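Local atomic coordinates of aminoglycoside phosphotransferase (Streptomyces rimosus, PDB entry 6FUC), a protein that probably phosphorylates the 3''-hydroxyl of streptomycin with ATP as phosphate donor, a modification that makes the antibiotic ineffective. Residues A166-Y171 with L264-L269; A220-L225 with A249-A254. One frame throughout, in Å; residues are numbered along the deposited sequence.

Interaction 1 (A166-Y171 with L264-L269); sequences ARLAPY and LHLDPL
Leu168, from helix 161-168, meets His265 and Leu266 of helix 257-266 and Leu269 farther along the chain. This is a van der Waals contact with no polar bond between the segments, in which every touch is made by the Leu168 side chain. Its second torsion is extended (chi2 177°), which carries CD1 to the far end of the side chain and lays it against the backbone of the opposing helix: Leu168 CD1 lies 3.7 Å from Leu266 CA and 3.9 Å from His265 C. The same methyl also touches two side chains, with Leu266 CB and Leu269 CD1 each 4.0 Å from Leu168 CD1. The other branch of Leu168, CD2, approaches His265 CB at 4.1 Å, and the two side chains cross at about a right angle. Phe135 of helix 131-143 packs on both Leu168 and Leu266, both of them buried. Leu269 is brought to the same cluster by a further turn of chain, in which Leu269 N donates to Leu266 O at 2.9 Å.

The other side is much looser. The end of the His265 side chain leads away from Leu168, and this residue packs on Gln156. Arg167 is exposed; its NH1 stays 6.4 Å from His265 ND1, so the two groups do not pair. Ala169, Pro170 and Tyr171 continue as an exposed 3-10 turn. A leucine methyl laid on the backbone of a neighbouring helix, with an aromatic of a third helix touching both sides of the contact, is hydrophobic core packing within the helical C-terminal lobe of the kinase-like aminoglycoside phosphotransferase fold.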
ATOM      1  N   ALA A 166       3.765  21.848   5.810  1.00 11.84           N
ATOM      2  CA  ALA A 166       4.812  22.897   5.753  1.00 13.31           C
ATOM      3  C   ALA A 166       6.143  22.474   6.386  1.00 11.77           C
ATOM      4  O   ALA A 166       7.171  23.020   6.017  1.00 14.15           O
ATOM      5  CB  ALA A 166       4.273  24.177   6.406  1.00 15.80           C
ATOM      6  N   ARG A 167       6.150  21.507   7.300  1.00 12.25           N
ATOM      7  CA  ARG A 167       7.406  20.975   7.845  1.00 11.73           C
ATOM      8  C   ARG A 167       8.222  20.203   6.781  1.00 11.05           C
ATOM      9  O   ARG A 167       9.424  20.133   6.813  1.00 12.76           O
ATOM     10  CB  ARG A 167       7.197  20.015   9.007  1.00 13.39           C
ATOM     11  CG  ARG A 167       6.613  20.625  10.253  1.00 15.19           C
ATOM     12  CD  ARG A 167       6.428  19.605  11.442  1.00 17.94           C
ATOM     13  NE  ARG A 167       5.618  20.355  12.428  1.00 21.50           N
ATOM     14  CZ  ARG A 167       5.098  19.764  13.489  1.00 21.11           C
ATOM     15  NH1 ARG A 167       5.318  18.470  13.673  1.00 25.23           N
ATOM     16  NH2 ARG A 167       4.348  20.447  14.345  1.00 27.65           N
ATOM     17  N   LEU A 168       7.493  19.609   5.846  1.00  9.35           N
ATOM     18  CA  LEU A 168       8.088  18.737   4.814  1.00  8.89           C
ATOM     19  C   LEU A 168       8.457  19.542   3.560  1.00  8.84           C
ATOM     20  O   LEU A 168       9.405  19.167   2.859  1.00  9.12           O
ATOM     21  CB  LEU A 168       7.080  17.674   4.466  1.00  9.39           C
ATOM     22  CG  LEU A 168       6.653  16.767   5.651  1.00  9.94           C
ATOM     23  CD1 LEU A 168       5.586  15.784   5.186  1.00 12.59           C
ATOM     24  CD2 LEU A 168       7.836  16.050   6.285  1.00 12.63           C
ATOM     25  N   ALA A 169       7.649  20.568   3.226  1.00  9.27           N
ATOM     26  CA  ALA A 169       7.794  21.318   1.992  1.00  9.27           C
ATOM     27  C   ALA A 169       9.217  21.795   1.679  1.00  9.17           C
ATOM     28  O   ALA A 169       9.602  21.769   0.494  1.00 10.14           O
ATOM     29  CB  ALA A 169       6.806  22.459   1.915  1.00 11.06           C
ATOM     30  N   PRO A 170      10.004  22.276   2.652  1.00  9.43           N
ATOM     31  CA  PRO A 170      11.324  22.767   2.324  1.00 10.29           C
ATOM     32  C   PRO A 170      12.297  21.698   1.847  1.00  9.18           C
ATOM     33  O   PRO A 170      13.355  22.055   1.335  1.00 10.14           O
ATOM     34  CB  PRO A 170      11.826  23.413   3.673  1.00 12.11           C
ATOM     35  CG  PRO A 170      10.569  23.672   4.440  1.00 13.56           C
ATOM     36  CD  PRO A 170       9.647  22.537   4.078  1.00 11.58           C
ATOM     37  N   TYR A 171      11.956  20.442   2.132  1.00  8.64           N
ATOM     38  CA  TYR A 171      12.873  19.329   1.854  1.00  8.76           C
ATOM     39  C   TYR A 171      12.567  18.608   0.588  1.00  7.71           C
ATOM     40  O   TYR A 171      13.235  17.600   0.285  1.00  8.25           O
ATOM     41  CB  TYR A 171      12.918  18.401   3.072  1.00  9.62           C
ATOM     42  CG  TYR A 171      13.612  19.086   4.191  1.00 11.89           C
ATOM     43  CD1 TYR A 171      14.989  19.107   4.234  1.00 16.72           C
ATOM     44  CD2 TYR A 171      12.912  19.795   5.157  1.00 15.15           C
ATOM     45  CE1 TYR A 171      15.673  19.839   5.161  1.00 23.03           C
ATOM     46  CE2 TYR A 171      13.609  20.554   6.120  1.00 20.06           C
ATOM     47  CZ  TYR A 171      14.982  20.532   6.095  1.00 25.05           C
ATOM     48  OH  TYR A 171      15.751  21.180   7.048  1.00153.42           O
ATOM     49  N   LEU A 264       7.477   8.617   6.203  1.00  9.05           N
ATOM     50  CA  LEU A 264       6.504   8.281   7.236  1.00  9.61           C
ATOM     51  C   LEU A 264       5.515   9.407   7.454  1.00  9.46           C
ATOM     52  O   LEU A 264       4.343   9.183   7.610  1.00 10.77           O
ATOM     53  CB  LEU A 264       7.210   7.934   8.540  1.00 10.73           C
ATOM     54  CG  LEU A 264       6.262   7.439   9.629  1.00 14.07           C
ATOM     55  CD1 LEU A 264       5.544   6.120   9.239  1.00 16.68           C
ATOM     56  CD2 LEU A 264       7.037   7.288  10.911  1.00 18.13           C
ATOM     57  N   HIS A 265       6.077  10.619   7.500  1.00  9.24           N
ATOM     58  CA  HIS A 265       5.282  11.787   7.791  1.00  9.74           C
ATOM     59  C   HIS A 265       4.471  12.328   6.583  1.00  9.64           C
ATOM     60  O   HIS A 265       3.381  12.875   6.775  1.00 10.54           O
ATOM     61  CB  HIS A 265       6.158  12.888   8.352  1.00 10.04           C
ATOM     62  CG  HIS A 265       6.640  12.556   9.726  1.00 11.75           C
ATOM     63  ND1 HIS A 265       7.508  13.379  10.413  1.00 15.72           N
ATOM     64  CD2 HIS A 265       6.390  11.493  10.542  1.00 13.84           C
ATOM     65  CE1 HIS A 265       7.762  12.824  11.595  1.00 18.49           C
ATOM     66  NE2 HIS A 265       7.103  11.678  11.697  1.00 17.16           N
ATOM     67  N   LEU A 266       5.004  12.097   5.387  1.00  8.91           N
ATOM     68  CA  LEU A 266       4.273  12.523   4.193  1.00  8.69           C
ATOM     69  C   LEU A 266       3.049  11.635   3.982  1.00  8.69           C
ATOM     70  O   LEU A 266       1.958  12.113   3.592  1.00  9.17           O
ATOM     71  CB  LEU A 266       5.193  12.457   2.972  1.00  9.17           C
ATOM     72  CG  LEU A 266       4.538  12.805   1.646  1.00 10.73           C
ATOM     73  CD1 LEU A 266       3.952  14.213   1.601  1.00 12.98           C
ATOM     74  CD2 LEU A 266       5.545  12.576   0.518  1.00 12.24           C
ATOM     75  N   ASP A 267       3.210  10.320   4.135  1.00  9.04           N
ATOM     76  CA  ASP A 267       2.214   9.365   3.658  1.00  9.15           C
ATOM     77  C   ASP A 267       0.833   9.703   4.152  1.00  9.09           C
ATOM     78  O   ASP A 267      -0.126   9.703   3.333  1.00  9.36           O
ATOM     79  CB  ASP A 267       2.653   7.932   4.004  1.00 11.11           C
ATOM     80  CG  ASP A 267       1.806   6.927   3.241  1.00 12.86           C
ATOM     81  OD1 ASP A 267       2.220   6.658   2.038  1.00 13.99           O
ATOM     82  OD2 ASP A 267       0.781   6.498   3.769  1.00 13.02           O
ATOM     83  N   PRO A 268       0.586   9.937   5.449  1.00  9.47           N
ATOM     84  CA  PRO A 268      -0.785  10.141   5.864  1.00 10.40           C
ATOM     85  C   PRO A 268      -1.463  11.349   5.280  1.00 10.59           C
ATOM     86  O   PRO A 268      -2.690  11.429   5.216  1.00 12.77           O
ATOM     87  CB  PRO A 268      -0.712  10.232   7.388  1.00 12.62           C
ATOM     88  CG  PRO A 268       0.662  10.497   7.681  1.00 15.25           C
ATOM     89  CD  PRO A 268       1.519   9.932   6.594  1.00 11.04           C
ATOM     90  N   LEU A 269      -0.692  12.338   4.856  1.00  9.99           N
ATOM     91  CA  LEU A 269      -1.194  13.554   4.249  1.00  9.99           C
ATOM     92  C   LEU A 269      -1.728  13.339   2.821  1.00 10.11           C
ATOM     93  O   LEU A 269      -2.317  14.216   2.260  1.00 11.01           O
ATOM     94  CB  LEU A 269      -0.117  14.657   4.276  1.00 10.54           C
ATOM     95  CG  LEU A 269       0.438  14.959   5.636  1.00 11.35           C
ATOM     96  CD1 LEU A 269       1.558  15.969   5.477  1.00 12.79           C
ATOM     97  CD2 LEU A 269      -0.596  15.440   6.601  1.00 13.51           C
TER

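Interaction 2 (A220-L225 with A249-A254); sequences ADLALL and ARYGIA
This is a small apolar contact between helix 219-233 and the C-terminal end of helix 243-251, in the helical lobe, carried by one leucine against a tyrosine ring and an isoleucine. Leu222 points from its helix toward the other segment, with CG anti to the carbonyl carbon (chi1 -59°) and an extended second torsion that puts CD1 outermost. That methyl lies over one face of the Tyr251 ring, where Leu222 CD1 is 4.5 Å from Tyr251 CE1, a loose approach. It is slightly closer to the isoleucine, with Leu222 CD1 at 4.2 Å from Ile253 CG2. Phe247, from the preceding turn of helix 243-251, also packs on Leu222.

The polar end of the ring links this packing to the segment that, by its HGD sequence, is probably the catalytic loop of the kinase-like fold: Tyr251 OH is hydrogen-bonded to ND1 of His118, whose ring stands nearly perpendicular to that of Tyr251, while NE2 of the same histidine is hydrogen-bonded to Asp221 OD2. Asp221 OD2 also accepts a hydrogen bond from the N-H of His187, and OD1 one from that of Gly188, an arrangement of a buried aspartate consistent with the helix F aspartate of protein kinases, which binds the same backbone.

Ile253 comes within range of Leu222 because the helix ends just before it. Gly252 leaves the helical conformation with a positive phi of 96°, and the chain then runs on in an extended form; the backbone N of Ile253 lies at the edge of the tyrosine ring, in its plane. The isoleucine methyl in turn packs on the ring, with Ile253 CG2 3.6 Å from Tyr251 CD1, and the two residues together form the apolar surface that Leu222 meets.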
ATOM      1  N   ALA A 220       9.856   5.160   0.525  1.00  7.88           N
ATOM      2  CA  ALA A 220       8.417   5.308   0.451  1.00  8.34           C
ATOM      3  C   ALA A 220       7.739   4.032   0.926  1.00  8.15           C
ATOM      4  O   ALA A 220       6.621   4.083   1.483  1.00  9.17           O
ATOM      5  CB  ALA A 220       7.970   5.683  -0.956  1.00  9.25           C
ATOM      6  N   ASP A 221       8.337   2.897   0.635  1.00  7.74           N
ATOM      7  CA  ASP A 221       7.903   1.590   1.107  1.00  7.82           C
ATOM      8  C   ASP A 221       8.462   1.261   2.467  1.00  7.90           C
ATOM      9  O   ASP A 221       7.695   0.864   3.377  1.00  8.89           O
ATOM     10  CB  ASP A 221       8.330   0.493   0.096  1.00  7.96           C
ATOM     11  CG  ASP A 221       7.420   0.235  -1.073  1.00  7.98           C
ATOM     12  OD1 ASP A 221       6.389   0.904  -1.214  1.00  8.12           O
ATOM     13  OD2 ASP A 221       7.805  -0.651  -1.877  1.00  7.87           O
ATOM     14  N   LEU A 222       9.762   1.378   2.683  1.00  8.18           N
ATOM     15  CA  LEU A 222      10.346   0.897   3.921  1.00  8.83           C
ATOM     16  C   LEU A 222       9.832   1.666   5.143  1.00  9.27           C
ATOM     17  O   LEU A 222       9.672   1.090   6.208  1.00  9.51           O
ATOM     18  CB  LEU A 222      11.836   0.917   3.887  1.00  9.26           C
ATOM     19  CG  LEU A 222      12.513   0.093   2.774  1.00 10.93           C
ATOM     20  CD1 LEU A 222      14.022   0.245   2.846  1.00 14.77           C
ATOM     21  CD2 LEU A 222      11.987  -1.356   2.831  1.00 15.73           C
ATOM     22  N   ALA A 223       9.540   2.968   4.985  1.00  8.40           N
ATOM     23  CA  ALA A 223       9.045   3.723   6.132  1.00  8.76           C
ATOM     24  C   ALA A 223       7.765   3.113   6.681  1.00  8.65           C
ATOM     25  O   ALA A 223       7.542   3.049   7.896  1.00 10.15           O
ATOM     26  CB  ALA A 223       8.828   5.176   5.779  1.00  9.50           C
ATOM     27  N   LEU A 224       6.859   2.746   5.785  1.00  8.38           N
ATOM     28  CA  LEU A 224       5.542   2.204   6.206  1.00  8.69           C
ATOM     29  C   LEU A 224       5.668   0.805   6.754  1.00  9.14           C
ATOM     30  O   LEU A 224       5.011   0.453   7.724  1.00 10.08           O
ATOM     31  CB  LEU A 224       4.565   2.226   5.037  1.00  9.12           C
ATOM     32  CG  LEU A 224       4.289   3.558   4.358  1.00 11.55           C
ATOM     33  CD1 LEU A 224       3.213   3.416   3.348  1.00 11.06           C
ATOM     34  CD2 LEU A 224       4.256   4.754   5.212  1.00 16.84           C
ATOM     35  N   LEU A 225       6.525   0.009   6.149  1.00  8.43           N
ATOM     36  CA  LEU A 225       6.754  -1.345   6.620  1.00 10.10           C
ATOM     37  C   LEU A 225       7.329  -1.298   8.050  1.00 10.38           C
ATOM     38  O   LEU A 225       6.846  -1.994   8.943  1.00 11.24           O
ATOM     39  CB  LEU A 225       7.660  -2.058   5.688  1.00 10.04           C
ATOM     40  CG  LEU A 225       8.060  -3.456   6.162  1.00 14.20           C
ATOM     41  CD1 LEU A 225       6.939  -4.420   6.448  1.00 14.26           C
ATOM     42  CD2 LEU A 225       8.990  -4.043   5.149  1.00 18.59           C
ATOM     43  N   ALA A 249      20.137  -4.851   6.599  1.00 18.65           N
ATOM     44  CA  ALA A 249      21.281  -5.690   6.267  1.00 21.48           C
ATOM     45  C   ALA A 249      20.844  -6.809   5.303  1.00 20.52           C
ATOM     46  O   ALA A 249      21.565  -7.159   4.380  1.00 22.81           O
ATOM     47  CB  ALA A 249      21.942  -6.271   7.512  1.00 28.65           C
ATOM     48  N   ARG A 250      19.696  -7.414   5.553  1.00 18.25           N
ATOM     49  CA  ARG A 250      19.235  -8.479   4.681  1.00 16.42           C
ATOM     50  C   ARG A 250      18.788  -7.954   3.270  1.00 16.87           C
ATOM     51  O   ARG A 250      19.093  -8.568   2.260  1.00 17.61           O
ATOM     52  CB  ARG A 250      18.022  -9.198   5.345  1.00 18.05           C
ATOM     53  CG  ARG A 250      17.464 -10.367   4.551  1.00 19.01           C
ATOM     54  CD  ARG A 250      18.372 -11.550   4.556  1.00 20.64           C
ATOM     55  NE  ARG A 250      17.824 -12.613   3.735  1.00 19.77           N
ATOM     56  CZ  ARG A 250      18.241 -13.852   3.789  1.00 18.58           C
ATOM     57  NH1 ARG A 250      19.260 -14.178   4.555  1.00 24.51           N
ATOM     58  NH2 ARG A 250      17.693 -14.729   2.980  1.00 24.12           N
ATOM     59  N   TYR A 251      18.055  -6.883   3.255  1.00 14.22           N
ATOM     60  CA  TYR A 251      17.585  -6.241   2.021  1.00 15.04           C
ATOM     61  C   TYR A 251      18.782  -5.627   1.252  1.00 15.56           C
ATOM     62  O   TYR A 251      18.778  -5.686   0.027  1.00 15.96           O
ATOM     63  CB  TYR A 251      16.572  -5.169   2.402  1.00 13.80           C
ATOM     64  CG  TYR A 251      16.176  -4.218   1.309  1.00 12.37           C
ATOM     65  CD1 TYR A 251      16.936  -3.099   1.000  1.00 13.36           C
ATOM     66  CD2 TYR A 251      15.039  -4.436   0.545  1.00 11.33           C
ATOM     67  CE1 TYR A 251      16.515  -2.186   0.040  1.00 12.22           C
ATOM     68  CE2 TYR A 251      14.625  -3.514  -0.413  1.00 10.22           C
ATOM     69  CZ  TYR A 251      15.394  -2.427  -0.690  1.00 10.60           C
ATOM     70  OH  TYR A 251      15.043  -1.469  -1.617  1.00 11.56           O
ATOM     71  N   GLY A 252      19.721  -5.031   1.928  1.00 16.66           N
ATOM     72  CA  GLY A 252      20.922  -4.386   1.338  1.00 18.60           C
ATOM     73  C   GLY A 252      20.770  -2.870   1.135  1.00 16.79           C
ATOM     74  O   GLY A 252      20.857  -2.362  -0.008  1.00 21.80           O
ATOM     75  N   ILE A 253      20.555  -2.132   2.215  1.00 15.64           N
ATOM     76  CA  ILE A 253      20.501  -0.683   2.165  1.00 16.49           C
ATOM     77  C   ILE A 253      21.057  -0.172   3.498  1.00 16.67           C
ATOM     78  O   ILE A 253      20.940  -0.828   4.527  1.00 19.61           O
ATOM     79  CB  ILE A 253      19.068  -0.206   1.878  1.00 14.96           C
ATOM     80  CG1 ILE A 253      18.967   1.249   1.449  1.00 16.36           C
ATOM     81  CG2 ILE A 253      18.164  -0.426   3.122  1.00 14.98           C
ATOM     82  CD1 ILE A 253      17.589   1.648   0.956  1.00 17.64           C
ATOM     83  N   ALA A 254      21.621   1.026   3.457  1.00 17.40           N
ATOM     84  CA  ALA A 254      22.036   1.767   4.634  1.00 20.78           C
ATOM     85  C   ALA A 254      20.792   2.448   5.152  1.00 21.37           C
ATOM     86  O   ALA A 254      19.910   2.994   4.354  1.00 24.39           O
ATOM     87  CB  ALA A 254      23.063   2.816   4.285  1.00 27.35           C
TER

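In the fold
After an opening helix, 4-12, the chain forms the antiparallel sheet of the N-terminal lobe, and both contacts lie in the helical part that follows. Segment 166-171 comes first; segments 220-225 and 249-254 then meet in interaction 2, closing a short, largely helical loop of 23 residues. Only afterwards does segment 264-269 return to 166-171, closing the larger loop, of 92 residues, so interaction 1 encloses interaction 2 and the two do not cross. Their centres are 19 Å apart, yet helix 219-233 touches helix 257-266 and Asp267: Leu224 CD1 packs 3.6 Å from Asp267 OD1, and Ala223 CB packs against Leu264 N. Together they tie four helices of the C-terminal lobe.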